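Local coordinates for WipB (Legionella pneumophila, PDB 5NNY), which acts as a translocated Ser/Thr phosphatase effector that targets the host's lysosomal nutrient-sensing machinery, its phosphatase domain being the part described here, at residues 202-216 with 293-307. Sequence-based numbering, arbitrary orientation. Where two conformers were deposited one is given.
Sequences NEIKVFSHAGIGLNH and LIRTSKKFKITFIHG
Val-206 and Phe-304 project side by side from paired parallel strands, 203-208 and 301-306, whose axes approach to 4.7 Å at an angle of 21°. Backbone bonds alternating between the two strands, from Lys-301 N to Ser-208 N, set Ile-204 opposite Ile-302 and Val-206 opposite Phe-304. On the face carrying these four side chains, the Phe-304 ring lies between the Ile-212 carbonyl on one face and Ile-302 CG1 on the opposite one, with CZ 3.8 Å from Gly-213 CA. Its CG stands beside the backbone N (chi1 -68°), which turns the ring toward the loop 209-213, so that one face meets Ile-212 O. Ile-302 CD1 touches both Val-206 CG2 (3.7 Å) and Leu-214 CD2, while Leu-214 CD2 also meets the edge of Phe-300; Leu-236 of helix 233-253 packs on this cluster. On the other face Ile-305 CD1 comes obliquely to 3.5 Å from Phe-207 CE2.

The run 294-299 is anchored at both ends. Ile-294 O accepts from Leu-214 N at 2.7 Å, and Asn-215 OD1 takes Ile-294 N at 3.0 Å, the donor standing above its carbonyl plane; Asn-215 ND2 is held by Tyr-290 O. At the far end Asn-202 ND2 donates to Lys-299 O (2.9 Å), which lies in the Asn-202 amide plane. Near Gly-307, Gly-211 CA sits over the centre of the His-306 ring in a CH-pi contact, 4° off the normal, and the ring's rotation is fixed by ND1 bonding in plane to Gly-307 O. The geometry is that of an edge strand, 301-306, closing the mixed central sheet of a calcineurin-like phosphoesterase fold.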
# COMPACT_ATOMS: atom_id res chain seq x y z
N ASN A 202 20.92 -14.30 15.52
CA ASN A 202 20.54 -13.13 16.29
C ASN A 202 20.59 -11.89 15.39
O ASN A 202 21.20 -10.87 15.71
CB ASN A 202 21.46 -12.96 17.52
CG ASN A 202 21.00 -11.87 18.46
OD1 ASN A 202 19.81 -11.58 18.56
ND2 ASN A 202 21.96 -11.24 19.14
N GLU A 203 19.96 -12.01 14.23
CA GLU A 203 19.94 -10.95 13.22
C GLU A 203 18.51 -10.74 12.74
O GLU A 203 17.74 -11.70 12.63
CB GLU A 203 20.88 -11.30 12.05
CG GLU A 203 21.00 -10.23 10.97
CD GLU A 203 19.98 -10.40 9.84
OE1 GLU A 203 19.24 -11.42 9.81
OE2 GLU A 203 19.91 -9.50 8.96
N ILE A 204 18.16 -9.49 12.45
CA ILE A 204 16.82 -9.17 11.96
C ILE A 204 16.92 -8.09 10.89
O ILE A 204 17.75 -7.18 10.98
CB ILE A 204 15.90 -8.76 13.12
CG1 ILE A 204 14.44 -8.64 12.65
CG2 ILE A 204 16.40 -7.47 13.80
CD1 ILE A 204 13.48 -8.26 13.77
N LYS A 205 16.12 -8.25 9.83
CA LYS A 205 15.95 -7.23 8.80
C LYS A 205 14.57 -6.62 9.02
O LYS A 205 13.58 -7.35 9.00
CB LYS A 205 16.04 -7.82 7.39
CG LYS A 205 17.32 -8.57 7.07
CD LYS A 205 17.32 -9.01 5.61
CE LYS A 205 18.15 -10.28 5.43
NZ LYS A 205 18.44 -10.56 3.99
N VAL A 206 14.52 -5.31 9.22
CA VAL A 206 13.26 -4.60 9.45
C VAL A 206 12.88 -3.87 8.17
O VAL A 206 13.71 -3.17 7.58
CB VAL A 206 13.36 -3.62 10.64
CG1 VAL A 206 12.16 -2.67 10.69
CG2 VAL A 206 13.44 -4.42 11.95
N PHE A 207 11.63 -4.06 7.73
CA PHE A 207 11.10 -3.44 6.52
C PHE A 207 10.10 -2.36 6.88
O PHE A 207 9.28 -2.53 7.78
CB PHE A 207 10.41 -4.47 5.60
CG PHE A 207 11.34 -5.54 5.07
CD1 PHE A 207 11.55 -6.71 5.78
CD2 PHE A 207 11.97 -5.39 3.85
CE1 PHE A 207 12.39 -7.70 5.29
CE2 PHE A 207 12.81 -6.38 3.35
CZ PHE A 207 13.02 -7.53 4.07
N SER A 208 10.18 -1.25 6.17
CA SER A 208 9.25 -0.15 6.36
C SER A 208 9.19 0.60 5.05
O SER A 208 10.05 0.43 4.19
CB SER A 208 9.68 0.77 7.51
OG SER A 208 10.95 1.36 7.24
N HIS A 209 8.13 1.39 4.88
CA HIS A 209 8.03 2.18 3.66
C HIS A 209 9.14 3.23 3.57
O HIS A 209 9.70 3.47 2.49
CB HIS A 209 6.65 2.84 3.57
CG HIS A 209 6.57 3.89 2.51
ND1 HIS A 209 6.62 3.59 1.16
CD2 HIS A 209 6.50 5.24 2.59
CE1 HIS A 209 6.55 4.71 0.46
NE2 HIS A 209 6.47 5.72 1.30
N ALA A 210 9.47 3.87 4.69
CA ALA A 210 10.41 4.98 4.74
C ALA A 210 11.46 4.72 5.81
O ALA A 210 11.34 3.78 6.60
CB ALA A 210 9.69 6.31 5.03
N GLY A 211 12.47 5.58 5.86
CA GLY A 211 13.59 5.36 6.77
C GLY A 211 13.20 5.61 8.22
O GLY A 211 12.76 6.70 8.59
N ILE A 212 13.40 4.60 9.07
CA ILE A 212 13.13 4.68 10.50
C ILE A 212 14.31 4.08 11.25
O ILE A 212 15.26 3.56 10.67
CB ILE A 212 11.85 3.94 10.89
CG1 ILE A 212 12.01 2.45 10.53
CG2 ILE A 212 10.62 4.57 10.18
CD1 ILE A 212 10.99 1.53 11.18
N GLY A 213 14.21 4.12 12.58
CA GLY A 213 15.19 3.48 13.43
C GLY A 213 14.50 2.73 14.53
O GLY A 213 13.26 2.66 14.56
N LEU A 214 15.28 2.16 15.46
CA LEU A 214 14.69 1.56 16.65
C LEU A 214 13.87 2.55 17.46
O LEU A 214 12.95 2.15 18.18
CB LEU A 214 15.80 0.95 17.53
CG LEU A 214 16.63 -0.18 16.93
CD1 LEU A 214 17.80 -0.54 17.87
CD2 LEU A 214 15.76 -1.39 16.68
N ASN A 215 14.19 3.85 17.38
CA ASN A 215 13.43 4.84 18.14
C ASN A 215 11.98 4.89 17.67
O ASN A 215 11.07 5.07 18.48
CB ASN A 215 14.09 6.21 18.02
CG ASN A 215 14.47 6.57 16.60
OD1 ASN A 215 15.14 5.80 15.91
ND2 ASN A 215 14.02 7.75 16.14
N HIS A 216 11.75 4.74 16.36
CA HIS A 216 10.38 4.71 15.85
C HIS A 216 9.62 3.50 16.37
O HIS A 216 8.44 3.59 16.72
CB HIS A 216 10.37 4.70 14.31
CG HIS A 216 10.84 5.97 13.69
ND1 HIS A 216 12.17 6.23 13.43
CD2 HIS A 216 10.15 7.06 13.27
CE1 HIS A 216 12.28 7.42 12.87
NE2 HIS A 216 11.07 7.94 12.76
N LEU A 293 17.84 9.34 16.05
CA LEU A 293 17.75 8.15 15.20
C LEU A 293 18.69 7.09 15.74
O LEU A 293 19.90 7.33 15.86
CB LEU A 293 18.11 8.50 13.76
CG LEU A 293 18.01 7.39 12.71
CD1 LEU A 293 16.54 6.92 12.59
CD2 LEU A 293 18.51 7.87 11.35
N ILE A 294 18.15 5.92 16.07
CA ILE A 294 18.91 4.79 16.61
C ILE A 294 18.86 3.68 15.58
O ILE A 294 17.77 3.18 15.26
CB ILE A 294 18.37 4.30 17.96
CG1 ILE A 294 18.36 5.45 18.99
CG2 ILE A 294 19.20 3.10 18.43
CD1 ILE A 294 19.70 6.04 19.28
N ARG A 295 20.03 3.27 15.08
CA ARG A 295 20.08 2.22 14.06
C ARG A 295 20.98 1.06 14.43
O ARG A 295 21.10 0.12 13.64
CB ARG A 295 20.52 2.82 12.71
CG ARG A 295 19.36 3.49 11.97
CD ARG A 295 19.65 3.70 10.50
NE ARG A 295 18.42 3.73 9.72
CZ ARG A 295 18.23 3.03 8.60
NH1 ARG A 295 17.08 3.11 7.96
NH2 ARG A 295 19.21 2.27 8.12
N THR A 296 21.60 1.08 15.61
CA THR A 296 22.44 -0.01 16.08
C THR A 296 22.00 -0.39 17.49
O THR A 296 21.66 0.48 18.28
CB THR A 296 23.92 0.40 16.08
OG1 THR A 296 24.28 0.88 14.79
CG2 THR A 296 24.80 -0.79 16.43
N SER A 297 22.00 -1.69 17.78
CA SER A 297 21.86 -2.19 19.14
C SER A 297 23.03 -3.10 19.46
O SER A 297 23.48 -3.86 18.60
CB SER A 297 20.56 -2.96 19.35
OG SER A 297 20.49 -3.38 20.71
N LYS A 298 23.49 -3.06 20.70
CA LYS A 298 24.55 -4.00 21.07
C LYS A 298 24.01 -5.40 21.25
O LYS A 298 24.80 -6.36 21.24
CB LYS A 298 25.27 -3.53 22.33
CG LYS A 298 24.50 -3.63 23.63
CD LYS A 298 25.32 -3.00 24.75
CE LYS A 298 24.62 -3.13 26.09
NZ LYS A 298 23.29 -2.45 26.07
N LYS A 299 22.69 -5.57 21.33
CA LYS A 299 22.11 -6.85 21.67
C LYS A 299 21.74 -7.71 20.47
O LYS A 299 21.33 -8.86 20.66
CB LYS A 299 20.87 -6.63 22.55
CG LYS A 299 21.07 -5.49 23.55
CD LYS A 299 19.86 -5.28 24.43
CE LYS A 299 19.92 -3.93 25.14
NZ LYS A 299 18.79 -3.74 26.09
N PHE A 300 21.88 -7.20 19.25
CA PHE A 300 21.60 -7.99 18.05
C PHE A 300 22.08 -7.19 16.84
O PHE A 300 22.39 -6.00 16.95
CB PHE A 300 20.11 -8.33 17.92
CG PHE A 300 19.22 -7.11 17.99
CD1 PHE A 300 18.91 -6.39 16.85
CD2 PHE A 300 18.73 -6.67 19.21
CE1 PHE A 300 18.15 -5.26 16.93
CE2 PHE A 300 17.94 -5.54 19.29
CZ PHE A 300 17.65 -4.83 18.14
N LYS A 301 22.14 -7.86 15.70
CA LYS A 301 22.41 -7.23 14.42
C LYS A 301 21.09 -6.88 13.74
O LYS A 301 20.14 -7.66 13.79
CB LYS A 301 23.22 -8.15 13.50
CG LYS A 301 24.61 -8.44 14.04
CD LYS A 301 25.31 -9.53 13.26
CE LYS A 301 26.66 -9.82 13.91
NZ LYS A 301 27.31 -11.05 13.39
N ILE A 302 21.04 -5.72 13.10
CA ILE A 302 19.83 -5.28 12.41
C ILE A 302 20.23 -4.59 11.11
O ILE A 302 21.23 -3.85 11.07
CB ILE A 302 18.97 -4.36 13.30
CG1 ILE A 302 17.68 -3.90 12.59
CG2 ILE A 302 19.75 -3.16 13.78
CD1 ILE A 302 16.62 -3.45 13.54
N THR A 303 19.48 -4.86 10.05
CA THR A 303 19.55 -4.06 8.83
C THR A 303 18.16 -3.49 8.58
O THR A 303 17.17 -4.17 8.80
CB THR A 303 20.02 -4.89 7.63
OG1 THR A 303 19.14 -6.00 7.45
CG2 THR A 303 21.43 -5.43 7.84
N PHE A 304 18.10 -2.22 8.18
CA PHE A 304 16.85 -1.59 7.81
C PHE A 304 16.74 -1.54 6.29
O PHE A 304 17.71 -1.18 5.62
CB PHE A 304 16.74 -0.18 8.40
CG PHE A 304 16.62 -0.15 9.90
CD1 PHE A 304 15.38 -0.23 10.51
CD2 PHE A 304 17.75 -0.06 10.69
CE1 PHE A 304 15.27 -0.20 11.88
CE2 PHE A 304 17.65 -0.03 12.07
CZ PHE A 304 16.41 -0.08 12.67
N ILE A 305 15.57 -1.88 5.77
CA ILE A 305 15.27 -1.89 4.34
C ILE A 305 14.02 -1.07 4.12
O ILE A 305 12.97 -1.38 4.68
CB ILE A 305 15.06 -3.32 3.80
CG1 ILE A 305 16.35 -4.14 3.88
CG2 ILE A 305 14.48 -3.27 2.39
CD1 ILE A 305 16.17 -5.58 3.46
N HIS A 306 14.11 -0.05 3.28
CA HIS A 306 12.96 0.83 3.07
C HIS A 306 13.08 1.46 1.69
O HIS A 306 14.12 1.36 1.03
CB HIS A 306 12.90 1.89 4.17
CG HIS A 306 14.20 2.60 4.37
ND1 HIS A 306 14.62 3.63 3.55
CD2 HIS A 306 15.19 2.41 5.28
CE1 HIS A 306 15.81 4.05 3.96
NE2 HIS A 306 16.16 3.34 5.01
N GLY A 307 12.00 2.12 1.27
CA GLY A 307 12.02 2.87 0.03
C GLY A 307 12.59 4.26 0.23
O GLY A 307 12.95 4.69 1.33
O HOH W 1 13.26 7.35 3.46